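Local atomic coordinates of uncharacterized conserved protein YjbQ/UPF0047 family, ortholog yugU B.subtilis (Clostridium acetobutylicum, PDB entry 1VMH), a protein that is of unknown function, a trimer-forming member of the UPF0047 (YjbQ) family whose crystals contain bound sodium. Residues T23-D26 with D27-I30; I32-L35 with V36-A39; V52-H56 with T57-I61; N66-P69 with D70-R73; N95-A98 with H99-S103. All blocks are in the same frame, centred on the assembly; numbering follows the deposited sequence.

Contact 1 of 5, residues T23-D26 with D27-I30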
loop_
_atom_site.group_PDB
_atom_site.type_symbol
_atom_site.label_atom_id
_atom_site.label_comp_id
_atom_site.label_asym_id
_atom_site.label_seq_id
_atom_site.Cartn_x
_atom_site.Cartn_y
_atom_site.Cartn_z
ATOM N N THR A 23 8.629 -17.389 -11.839
ATOM C CA THR A 23 9.410 -17.177 -10.626
ATOM C C THR A 23 10.158 -18.468 -10.311
ATOM O O THR A 23 9.710 -19.559 -10.678
ATOM C CB THR A 23 8.526 -16.695 -9.441
ATOM O OG1 THR A 23 7.599 -17.708 -9.044
ATOM C CG2 THR A 23 7.763 -15.429 -9.882
ATOM N N SER A 24 11.282 -18.336 -9.617
ATOM C CA SER A 24 12.210 -19.463 -9.461
ATOM C C SER A 24 12.593 -19.860 -8.018
ATOM O O SER A 24 13.214 -20.896 -7.809
ATOM C CB SER A 24 13.469 -19.226 -10.315
ATOM O OG SER A 24 14.096 -18.017 -9.972
ATOM N N ASN A 25 12.213 -19.058 -7.031
ATOM C CA ASN A 25 12.435 -19.381 -5.611
ATOM C C ASN A 25 11.129 -19.220 -4.843
ATOM O O ASN A 25 10.198 -18.584 -5.348
ATOM C CB ASN A 25 13.480 -18.433 -5.022
ATOM C CG ASN A 25 14.808 -18.484 -5.778
ATOM O OD1 ASN A 25 15.222 -19.556 -6.234
ATOM N ND2 ASN A 25 15.474 -17.331 -5.916
ATOM N N ASP A 26 11.057 -19.738 -3.607
ATOM C CA ASP A 26 9.828 -19.571 -2.833
ATOM C C ASP A 26 9.541 -18.099 -2.588
ATOM O O ASP A 26 8.400 -17.692 -2.719
ATOM C CB ASP A 26 9.777 -20.354 -1.517
ATOM C CG ASP A 26 10.909 -20.032 -0.582
ATOM O OD1 ASP A 26 12.047 -19.823 -1.052
ATOM O OD2 ASP A 26 10.647 -20.017 0.644
ATOM N N ASP A 27 10.566 -17.318 -2.262
ATOM C CA ASP A 27 10.422 -15.864 -2.257
ATOM C C ASP A 27 11.440 -15.201 -3.171
ATOM O O ASP A 27 12.578 -15.667 -3.298
ATOM C CB ASP A 27 10.380 -15.257 -0.845
ATOM C CG ASP A 27 11.607 -15.528 -0.022
ATOM O OD1 ASP A 27 12.576 -16.152 -0.506
ATOM O OD2 ASP A 27 11.607 -15.103 1.160
ATOM N N GLN A 28 11.023 -14.106 -3.814
ATOM C CA GLN A 28 11.843 -13.501 -4.842
ATOM C C GLN A 28 11.345 -12.103 -5.183
ATOM O O GLN A 28 10.135 -11.890 -5.239
ATOM C CB GLN A 28 11.777 -14.371 -6.104
ATOM C CG GLN A 28 12.796 -14.054 -7.182
ATOM C CD GLN A 28 12.671 -14.929 -8.389
ATOM O OE1 GLN A 28 11.903 -15.865 -8.391
ATOM N NE2 GLN A 28 13.441 -14.633 -9.433
ATOM N N PHE A 29 12.261 -11.163 -5.375
ATOM C CA PHE A 29 11.938 -9.848 -5.926
ATOM C C PHE A 29 12.367 -9.888 -7.390
ATOM O O PHE A 29 13.540 -10.182 -7.697
ATOM C CB PHE A 29 12.689 -8.708 -5.243
ATOM C CG PHE A 29 12.004 -8.129 -4.046
ATOM C CD1 PHE A 29 11.312 -8.921 -3.130
ATOM C CD2 PHE A 29 12.073 -6.753 -3.816
ATOM C CE1 PHE A 29 10.677 -8.320 -2.009
ATOM C CE2 PHE A 29 11.498 -6.192 -2.709
ATOM C CZ PHE A 29 10.807 -6.952 -1.817
ATOM N N ILE A 30 11.462 -9.587 -8.290
ATOM C CA ILE A 30 11.748 -9.530 -9.729
ATOM C C ILE A 30 11.550 -8.078 -10.201
ATOM O O ILE A 30 10.466 -7.494 -10.047
ATOM C CB ILE A 30 10.839 -10.488 -10.535
ATOM C CG1 ILE A 30 11.060 -11.939 -10.058
ATOM C CG2 ILE A 30 11.136 -10.324 -12.021
ATOM C CD1 ILE A 30 10.081 -12.406 -9.018
#
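S24 and Q28 meet where the backbone doubles back, the runs T23-D26 and D27-I30 heading 155° apart from end to end. The Q28 side chain reaches across the inside of this bend. Its CG is trans to the backbone N (chi1 -168°) and the rest of the chain is extended, which carries the amide over to the far arm. There OE1 takes the N-H of S24 in a practically straight bond, S24 N to Q28 OE1 2.8 Å, arriving in the carbonyl plane on a lone pair. The next amide makes a weak hydrogen bond to the same oxygen, N25 N to Q28 OE1 3.5 Å. One side-chain oxygen thus gathers two successive N-H groups. Nearer the open end, CG2 of T23 packs on CD1 of I30 at 3.9 Å, the two side chains crossing at about a right angle, while the T23 hydroxyl is bonded to E130. At the bend D26 and D27 run side by side, their carboxylates tilted 39° apart with OD1 of D26 3.7 Å from OD1 of D27, a like-charge pair at the surface. This is a tight loop from strand 18-22 of the five-stranded sheet to strand 28-31 of the three-stranded one.

Contact 2 of 5, residues I32-L35 with V36-A39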
loop_
_atom_site.group_PDB
_atom_site.type_symbol
_atom_site.label_atom_id
_atom_site.label_comp_id
_atom_site.label_asym_id
_atom_site.label_seq_id
_atom_site.Cartn_x
_atom_site.Cartn_y
_atom_site.Cartn_z
ATOM N N ILE A 32 10.624 -5.472 -12.524
ATOM C CA ILE A 32 9.777 -5.361 -13.696
ATOM C C ILE A 32 9.701 -3.950 -14.243
ATOM O O ILE A 32 8.853 -3.635 -15.092
ATOM C CB ILE A 32 8.359 -5.916 -13.433
ATOM C CG1 ILE A 32 7.672 -5.223 -12.240
ATOM C CG2 ILE A 32 8.480 -7.411 -13.164
ATOM C CD1 ILE A 32 6.186 -5.539 -12.104
ATOM N N THR A 33 10.629 -3.089 -13.840
ATOM C CA THR A 33 10.615 -1.688 -14.269
ATOM C C THR A 33 10.588 -1.570 -15.792
ATOM O O THR A 33 9.809 -0.790 -16.343
ATOM C CB THR A 33 11.829 -0.907 -13.714
ATOM O OG1 THR A 33 11.957 -1.127 -12.295
ATOM C CG2 THR A 33 11.713 0.552 -13.980
ATOM N N ASN A 34 11.403 -2.365 -16.502
ATOM C CA ASN A 34 11.437 -2.229 -17.959
ATOM C C ASN A 34 10.164 -2.723 -18.641
ATOM O O ASN A 34 9.811 -2.227 -19.702
ATOM C CB ASN A 34 12.642 -2.932 -18.588
ATOM C CG ASN A 34 12.829 -2.541 -20.041
ATOM O OD1 ASN A 34 13.017 -1.343 -20.351
ATOM N ND2 ASN A 34 12.702 -3.522 -20.955
ATOM N N LEU A 35 9.465 -3.679 -18.027
ATOM C CA LEU A 35 8.174 -4.134 -18.533
ATOM C C LEU A 35 7.191 -2.991 -18.425
ATOM O O LEU A 35 6.364 -2.765 -19.321
ATOM C CB LEU A 35 7.668 -5.365 -17.784
ATOM C CG LEU A 35 8.598 -6.583 -17.762
ATOM C CD1 LEU A 35 7.937 -7.715 -16.958
ATOM C CD2 LEU A 35 9.016 -7.053 -19.124
ATOM N N VAL A 36 7.270 -2.230 -17.338
ATOM C CA VAL A 36 6.410 -1.054 -17.201
ATOM C C VAL A 36 6.815 0.055 -18.190
ATOM O O VAL A 36 5.949 0.647 -18.851
ATOM C CB VAL A 36 6.380 -0.578 -15.726
ATOM C CG1 VAL A 36 5.426 0.574 -15.483
ATOM C CG2 VAL A 36 6.016 -1.776 -14.844
ATOM N N LYS A 37 8.114 0.287 -18.364
ATOM C CA LYS A 37 8.545 1.301 -19.344
ATOM C C LYS A 37 8.054 0.935 -20.732
ATOM O O LYS A 37 7.637 1.796 -21.504
ATOM C CB LYS A 37 10.062 1.409 -19.344
ATOM C CG LYS A 37 10.617 2.275 -20.440
ATOM C CD LYS A 37 12.112 2.324 -20.367
ATOM C CE LYS A 37 12.695 3.335 -21.334
ATOM N NZ LYS A 37 12.601 2.817 -22.689
ATOM N N LYS A 38 8.149 -0.342 -21.089
ATOM C CA LYS A 38 7.672 -0.765 -22.429
ATOM C C LYS A 38 6.189 -0.468 -22.610
ATOM O O LYS A 38 5.788 -0.017 -23.690
ATOM C CB LYS A 38 7.959 -2.250 -22.689
ATOM C CG LYS A 38 9.417 -2.510 -22.986
ATOM C CD LYS A 38 9.730 -3.990 -23.019
ATOM C CE LYS A 38 9.034 -4.673 -24.160
ATOM N NZ LYS A 38 9.496 -6.103 -24.389
ATOM N N ALA A 39 5.375 -0.711 -21.593
ATOM C CA ALA A 39 3.968 -0.387 -21.675
ATOM C C ALA A 39 3.732 1.122 -21.854
ATOM O O ALA A 39 2.922 1.526 -22.666
ATOM C CB ALA A 39 3.257 -0.873 -20.458
HETATM O O HOH W 1 12.670 -0.278 -22.804
#
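N34 lies one turn before K37 and K38 on helix 33-43, and its side chain fits against both. The backbone beneath is a regular run of i to i+4 bonds, beginning with V36 N to O of I32, the N-cap residue, at 3.1 Å and closing with A39 N to L35 O at 3.2 Å. The close-packed flank is built by I32, V36 and A39, all buried. V36 turns CG2 back beside its own backbone N, which sets that methyl 3.4 Å from I32 O, while A39 offers CB to L35 O at 3.8 Å.

The other flank is looser and faces solvent. A chi1 of -168° in N34 swings the amide along the helix toward the next turn. Its two ends then part company: OD1 lies 3.8 Å from CD of K37, and ND2 rests 3.6 Å from CD of K38. These are touches on lysine methylenes, and the ammonium groups lie farther out. A water joins the first pair, donating to N34 OD1 at 2.7 Å and accepting from K37 NZ at 3.1 Å; that same NZ also forms a salt bridge with D41.

The buried flank rests on the five-stranded sheet: V36 packs on A50 and V52 of strand 48-53, I32 on V52 and V139, and A39 on V141 and I143 of strand 136-143. At the sheet's edge L35 meets L21, and A39 and K38 both touch Y19 of strand 18-22.

Contact 3 of 5, residues V52-H56 with T57-I61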
loop_
_atom_site.group_PDB
_atom_site.type_symbol
_atom_site.label_atom_id
_atom_site.label_comp_id
_atom_site.label_asym_id
_atom_site.label_seq_id
_atom_site.Cartn_x
_atom_site.Cartn_y
_atom_site.Cartn_z
ATOM N N VAL A 52 0.365 -0.871 -11.890
ATOM C CA VAL A 52 0.935 -2.176 -11.963
ATOM C C VAL A 52 0.220 -3.050 -10.935
ATOM O O VAL A 52 0.288 -2.741 -9.762
ATOM C CB VAL A 52 2.445 -2.139 -11.636
ATOM C CG1 VAL A 52 3.079 -3.499 -11.761
ATOM C CG2 VAL A 52 3.159 -1.136 -12.548
ATOM N N PHE A 53 -0.491 -4.072 -11.364
ATOM C CA PHE A 53 -1.394 -4.860 -10.496
ATOM C C PHE A 53 -1.015 -6.358 -10.505
ATOM O O PHE A 53 -0.786 -6.948 -11.593
ATOM C CB PHE A 53 -2.848 -4.708 -10.974
ATOM C CG PHE A 53 -3.882 -5.340 -10.061
ATOM C CD1 PHE A 53 -4.231 -6.682 -10.206
ATOM C CD2 PHE A 53 -4.504 -4.598 -9.073
ATOM C CE1 PHE A 53 -5.173 -7.238 -9.367
ATOM C CE2 PHE A 53 -5.421 -5.176 -8.239
ATOM C CZ PHE A 53 -5.731 -6.477 -8.366
ATOM N N CYS A 54 -0.982 -6.967 -9.310
ATOM C CA CYS A 54 -0.701 -8.371 -9.175
ATOM C C CYS A 54 -1.977 -9.144 -8.897
ATOM O O CYS A 54 -2.584 -8.965 -7.820
ATOM C CB CYS A 54 0.296 -8.586 -8.050
ATOM S SG CYS A 54 0.621 -10.281 -7.716
ATOM N N PRO A 55 -2.399 -10.016 -9.810
ATOM C CA PRO A 55 -3.649 -10.780 -9.597
ATOM C C PRO A 55 -3.515 -11.998 -8.686
ATOM O O PRO A 55 -4.505 -12.768 -8.549
ATOM C CB PRO A 55 -4.015 -11.217 -11.014
ATOM C CG PRO A 55 -2.678 -11.422 -11.664
ATOM C CD PRO A 55 -1.778 -10.339 -11.108
ATOM N N HIS A 56 -2.366 -12.201 -8.054
ATOM C CA HIS A 56 -2.092 -13.350 -7.216
ATOM C C HIS A 56 -2.127 -12.960 -5.749
ATOM O O HIS A 56 -1.483 -12.008 -5.358
ATOM C CB HIS A 56 -0.705 -13.868 -7.565
ATOM C CG HIS A 56 -0.559 -14.180 -9.018
ATOM N ND1 HIS A 56 -1.212 -15.240 -9.611
ATOM C CD2 HIS A 56 0.176 -13.591 -9.994
ATOM C CE1 HIS A 56 -0.903 -15.265 -10.903
ATOM N NE2 HIS A 56 -0.051 -14.291 -11.152
ATOM N N THR A 57 -2.814 -13.731 -4.930
ATOM C CA THR A 57 -2.968 -13.423 -3.518
ATOM C C THR A 57 -1.765 -13.802 -2.651
ATOM O O THR A 57 -1.759 -13.477 -1.479
ATOM C CB THR A 57 -4.230 -14.030 -2.979
ATOM O OG1 THR A 57 -4.168 -15.438 -3.153
ATOM C CG2 THR A 57 -5.443 -13.460 -3.687
ATOM N N THR A 58 -0.763 -14.451 -3.251
ATOM C CA THR A 58 0.479 -14.830 -2.566
ATOM C C THR A 58 1.696 -14.150 -3.187
ATOM O O THR A 58 2.834 -14.574 -2.996
ATOM C CB THR A 58 0.647 -16.316 -2.540
ATOM O OG1 THR A 58 0.494 -16.801 -3.875
ATOM C CG2 THR A 58 -0.387 -16.952 -1.632
ATOM N N ALA A 59 1.449 -13.028 -3.874
ATOM C CA ALA A 59 2.494 -12.168 -4.384
ATOM C C ALA A 59 1.959 -10.719 -4.351
ATOM O O ALA A 59 0.782 -10.477 -4.109
ATOM C CB ALA A 59 2.913 -12.581 -5.756
ATOM N N GLY A 60 2.844 -9.769 -4.587
ATOM C CA GLY A 60 2.458 -8.378 -4.565
ATOM C C GLY A 60 3.396 -7.547 -5.418
ATOM O O GLY A 60 4.173 -8.080 -6.236
ATOM N N ILE A 61 3.246 -6.231 -5.281
ATOM C CA ILE A 61 4.067 -5.257 -6.015
ATOM C C ILE A 61 4.631 -4.268 -5.010
ATOM O O ILE A 61 3.911 -3.808 -4.128
ATOM C CB ILE A 61 3.252 -4.462 -7.060
ATOM C CG1 ILE A 61 2.445 -5.400 -7.982
ATOM C CG2 ILE A 61 4.148 -3.521 -7.847
ATOM C CD1 ILE A 61 3.200 -6.269 -8.949
HETATM O O HOH W 2 -4.985 -15.092 -6.937
#
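The H56 imidazole has CG of P55 on one face, 3.9 Å above the plane and offset toward the rim. NE2 accepts from the backbone N of K138, tying the ring to strand 136-143. Of the H56 side chain, CB stays near the residues that follow, 3.4 Å from T57 N, while the ring leads away. The backbone turns back here in a type I beta turn from H56 to A59, closed by a weak bond, A59 N to H56 O at 3.4 Å. It links strand 48-53 of one sheet with strand 59-65 of the other, and the arms leave 154° apart. Inside the bend a chi1 of 176° turns SG of C54 away from its own N, placing the sulfur 3.8 Å from CB of A59; SG also accepts from the H56 N-H at 3.6 Å. Farther from the turn I61 reaches across with CD1, 3.8 Å from CB of C54 and 3.9 Å from CG1 of V52, the valine and isoleucine crossing at about a right angle. On the outside of the turn a water donates to P55 O and accepts from T57 N. Q124 of the second subunit donates through NE2 to C54 O, and N64 of that subunit packs on T57.

Contact 4 of 5, residues N66-P69 with D70-R73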
loop_
_atom_site.group_PDB
_atom_site.type_symbol
_atom_site.label_atom_id
_atom_site.label_comp_id
_atom_site.label_asym_id
_atom_site.label_seq_id
_atom_site.Cartn_x
_atom_site.Cartn_y
_atom_site.Cartn_z
ATOM N N ASN A 66 16.863 -0.713 -6.401
ATOM C CA ASN A 66 17.015 -1.619 -7.529
ATOM C C ASN A 66 18.431 -1.858 -7.983
ATOM O O ASN A 66 18.626 -2.432 -9.060
ATOM C CB ASN A 66 16.181 -1.076 -8.724
ATOM C CG ASN A 66 16.757 0.199 -9.290
ATOM O OD1 ASN A 66 17.725 0.727 -8.750
ATOM N ND2 ASN A 66 16.215 0.673 -10.440
ATOM N N ALA A 67 19.419 -1.447 -7.201
ATOM C CA ALA A 67 20.810 -1.648 -7.584
ATOM C C ALA A 67 21.681 -2.230 -6.461
ATOM O O ALA A 67 22.899 -2.112 -6.518
ATOM C CB ALA A 67 21.383 -0.350 -8.081
ATOM N N ASP A 68 21.073 -2.859 -5.465
ATOM C CA ASP A 68 21.835 -3.568 -4.422
ATOM C C ASP A 68 21.085 -4.805 -3.994
ATOM O O ASP A 68 20.090 -4.728 -3.249
ATOM C CB ASP A 68 22.112 -2.705 -3.190
ATOM C CG ASP A 68 23.008 -3.438 -2.163
ATOM O OD1 ASP A 68 23.470 -4.575 -2.432
ATOM O OD2 ASP A 68 23.263 -2.863 -1.091
ATOM N N PRO A 69 21.565 -5.961 -4.434
ATOM C CA PRO A 69 20.944 -7.214 -4.064
ATOM C C PRO A 69 20.833 -7.438 -2.567
ATOM O O PRO A 69 19.938 -8.171 -2.139
ATOM C CB PRO A 69 21.879 -8.253 -4.670
ATOM C CG PRO A 69 22.562 -7.572 -5.734
ATOM C CD PRO A 69 22.745 -6.190 -5.283
ATOM N N ASP A 70 21.691 -6.809 -1.776
ATOM C CA ASP A 70 21.658 -7.006 -0.324
ATOM C C ASP A 70 20.370 -6.408 0.283
ATOM O O ASP A 70 19.859 -6.922 1.261
ATOM C CB ASP A 70 22.868 -6.374 0.366
ATOM C CG ASP A 70 24.192 -7.158 0.165
ATOM O OD1 ASP A 70 24.197 -8.388 -0.057
ATOM O OD2 ASP A 70 25.254 -6.533 0.276
ATOM N N VAL A 71 19.844 -5.329 -0.302
ATOM C CA VAL A 71 18.615 -4.720 0.201
ATOM C C VAL A 71 17.452 -5.646 -0.037
ATOM O O VAL A 71 16.647 -5.846 0.862
ATOM C CB VAL A 71 18.345 -3.354 -0.420
ATOM C CG1 VAL A 71 16.924 -2.841 -0.045
ATOM C CG2 VAL A 71 19.399 -2.377 0.036
ATOM N N THR A 72 17.341 -6.246 -1.217
ATOM C CA THR A 72 16.197 -7.104 -1.472
ATOM C C THR A 72 16.314 -8.376 -0.629
ATOM O O THR A 72 15.315 -8.843 -0.077
ATOM C CB THR A 72 16.018 -7.441 -2.974
ATOM O OG1 THR A 72 17.207 -8.064 -3.458
ATOM C CG2 THR A 72 15.740 -6.187 -3.774
ATOM N N ARG A 73 17.543 -8.869 -0.434
ATOM C CA ARG A 73 17.742 -9.977 0.472
ATOM C C ARG A 73 17.334 -9.636 1.912
ATOM O O ARG A 73 16.613 -10.389 2.569
ATOM C CB ARG A 73 19.186 -10.477 0.421
ATOM C CG ARG A 73 19.535 -11.512 1.485
ATOM C CD ARG A 73 20.122 -10.875 2.746
ATOM N NE ARG A 73 20.472 -11.905 3.746
ATOM C CZ ARG A 73 20.427 -11.744 5.064
ATOM N NH1 ARG A 73 20.059 -10.598 5.617
ATOM N NH2 ARG A 73 20.771 -12.755 5.854
HETATM O O HOH W 3 25.233 -3.774 0.451
#
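D68 and D70 are brought together by two torsions: D68 sets its CG opposite the backbone N (chi1 -175°), while D70 folds its CG back beside its own N (chi1 -74°). The first swings the D68 carboxylate forward over the start of helix 69-82, where OD1 accepts the D70 N-H at 2.9 Å. That donor comes from above the carboxylate plane, 65° out of it. D68 is therefore a true N-cap, and its main chain adds a second tie, V71 N to D68 O at 3.0 Å, again from above the carbonyl plane. A more regular helical bond follows, R73 N to P69 O at 3.0 Å.

The two carboxylate side chains cross obliquely, D68 OD1 standing 3.8 Å from D70 OD2. One water donates to both residues, 2.7 Å from D68 OD2 and 2.8 Å from D70 OD2. CG2 of V71 lies 4.1 Å from D68 OD2, a methyl beside the carboxylate.

The third subunit comes up to this helix start: D88 there forms a salt bridge with R73, and H91 of that subunit makes a weak hydrogen bond to D68 OD2. Two acidic groups this close would be expected to repel, and the bridging water, the capped N-H and the positive end of the helix dipole probably offset much of that cost.

Contact 5 of 5, residues N95-A98 with H99-S103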
loop_
_atom_site.group_PDB
_atom_site.type_symbol
_atom_site.label_atom_id
_atom_site.label_comp_id
_atom_site.label_asym_id
_atom_site.label_seq_id
_atom_site.Cartn_x
_atom_site.Cartn_y
_atom_site.Cartn_z
ATOM N N ASN A 95 0.521 -21.756 3.110
ATOM C CA ASN A 95 1.115 -20.529 2.546
ATOM C C ASN A 95 0.524 -19.242 3.075
ATOM O O ASN A 95 0.678 -18.173 2.459
ATOM C CB ASN A 95 1.092 -20.586 1.012
ATOM C CG ASN A 95 -0.286 -20.737 0.469
ATOM O OD1 ASN A 95 -1.252 -20.728 1.231
ATOM N ND2 ASN A 95 -0.408 -20.888 -0.853
ATOM N N SER A 96 -0.056 -19.293 4.273
ATOM C CA SER A 96 -0.552 -18.067 4.865
ATOM C C SER A 96 0.547 -17.001 5.028
ATOM O O SER A 96 0.275 -15.793 4.942
ATOM C CB SER A 96 -1.251 -18.315 6.206
ATOM O OG SER A 96 -2.552 -18.810 5.979
ATOM N N HIS A 97 1.771 -17.425 5.322
ATOM C CA HIS A 97 2.883 -16.447 5.417
ATOM C C HIS A 97 2.936 -15.582 4.162
ATOM O O HIS A 97 3.169 -14.356 4.206
ATOM C CB HIS A 97 4.216 -17.165 5.625
ATOM C CG HIS A 97 4.625 -18.040 4.483
ATOM N ND1 HIS A 97 4.028 -19.255 4.243
ATOM C CD2 HIS A 97 5.561 -17.884 3.517
ATOM C CE1 HIS A 97 4.573 -19.811 3.174
ATOM N NE2 HIS A 97 5.509 -19.004 2.718
ATOM N N ALA A 98 2.732 -16.220 3.029
ATOM C CA ALA A 98 2.769 -15.542 1.724
ATOM C C ALA A 98 1.577 -14.602 1.570
ATOM O O ALA A 98 1.721 -13.497 1.040
ATOM C CB ALA A 98 2.793 -16.531 0.610
ATOM N N HIS A 99 0.393 -15.049 1.989
ATOM C CA HIS A 99 -0.788 -14.192 1.940
ATOM C C HIS A 99 -0.573 -12.903 2.773
ATOM O O HIS A 99 -0.980 -11.795 2.357
ATOM C CB HIS A 99 -2.034 -14.924 2.444
ATOM C CG HIS A 99 -2.560 -15.958 1.504
ATOM N ND1 HIS A 99 -3.235 -15.623 0.346
ATOM C CD2 HIS A 99 -2.523 -17.310 1.538
ATOM C CE1 HIS A 99 -3.585 -16.734 -0.283
ATOM N NE2 HIS A 99 -3.174 -17.772 0.415
ATOM N N ILE A 100 0.081 -13.057 3.938
ATOM C CA ILE A 100 0.315 -11.914 4.819
ATOM C C ILE A 100 1.283 -10.951 4.154
ATOM O O ILE A 100 1.044 -9.749 4.088
ATOM C CB ILE A 100 0.881 -12.356 6.168
ATOM C CG1 ILE A 100 -0.178 -13.127 6.962
ATOM C CG2 ILE A 100 1.371 -11.173 6.968
ATOM C CD1 ILE A 100 0.414 -13.970 8.038
ATOM N N LYS A 101 2.395 -11.481 3.685
ATOM C CA LYS A 101 3.394 -10.626 3.090
ATOM C C LYS A 101 2.889 -9.931 1.828
ATOM O O LYS A 101 3.234 -8.780 1.558
ATOM C CB LYS A 101 4.683 -11.404 2.832
ATOM C CG LYS A 101 5.325 -11.852 4.133
ATOM C CD LYS A 101 6.651 -12.604 3.988
ATOM C CE LYS A 101 6.521 -13.930 3.356
ATOM N NZ LYS A 101 7.855 -14.733 3.381
ATOM N N ALA A 102 2.087 -10.640 1.051
ATOM C CA ALA A 102 1.458 -10.047 -0.112
ATOM C C ALA A 102 0.634 -8.806 0.274
ATOM O O ALA A 102 0.726 -7.742 -0.398
ATOM C CB ALA A 102 0.582 -11.097 -0.816
ATOM N N SER A 103 -0.169 -8.893 1.326
ATOM C CA SER A 103 -1.006 -7.747 1.744
ATOM C C SER A 103 -0.128 -6.622 2.245
ATOM O O SER A 103 -0.444 -5.430 2.062
ATOM C CB SER A 103 -2.028 -8.132 2.817
ATOM O OG SER A 103 -3.254 -8.550 2.232
HETATM O O HOH W 4 -3.387 -20.266 -0.176
#
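H99 reaches back along the helix toward N95, and its side chain can be followed outward. CB lies 3.5 Å from S96 O. With CG folded beside the backbone N (chi1 -73°), the ring is directed toward the preceding turn, where CD2 comes within 3.4 Å of N95 O. Farther out NE2 stands 3.6 Å from OD1 of N95, the amide and imidazole planes perpendicular. The other side of the ring, ND1 and CE1, lies against T57 and T58. A water at the ring edge, in its plane, links the two side chains: it donates to N95 OD1 at 2.6 Å and is hydrogen-bonded to H99 NE2 at 2.6 Å as well. ND2 of the same amide donates to D132.

These are the first turns of helix 96-105, with N95 at the N-cap. Its side chain makes no capping bond; its main-chain O accepts from H99 N in the first rung of the i to i+4 ladder, which runs on to A102 N and A98 O.

H97 and K101 form another i to i+4 pair. K101 bends at its third torsion (chi3 -68°), which brings CE back to 3.5 Å from H97 O and lays NZ at the edge of the H97 ring, in its plane, 3.9 Å from CD2. CB of A98 sits over one face of that ring, toward the rim. The second subunit also lies against this helix: its D74 hydrogen-bonds S96 OG, its N64 donates to H99 O, and its V71 and I75 pack on H99 and I100.

Overall arrangement
Contacts 1 and 2 adjoin in sequence, yet their centres are 18 Å apart. Contact 2 packs directly on contact 3, with V36 CG2 3.7 Å from V52 CG2. Contact 3 also meets contact 5, centres 11 Å apart, where T57 and T58 lie against H99; both contacts touch the second subunit. Contact 1 touches contact 4 through F29 CD2 and T72 CG2, 3.7 Å apart. Contact 4 faces the third subunit, and contacts 2 and 5 lie 25 Å apart, centre to centre, on opposite sides of the chain's centre. Contacts 3 and 5 each have a residue, G60 and K101, about 10 Å from a bound sodium ion.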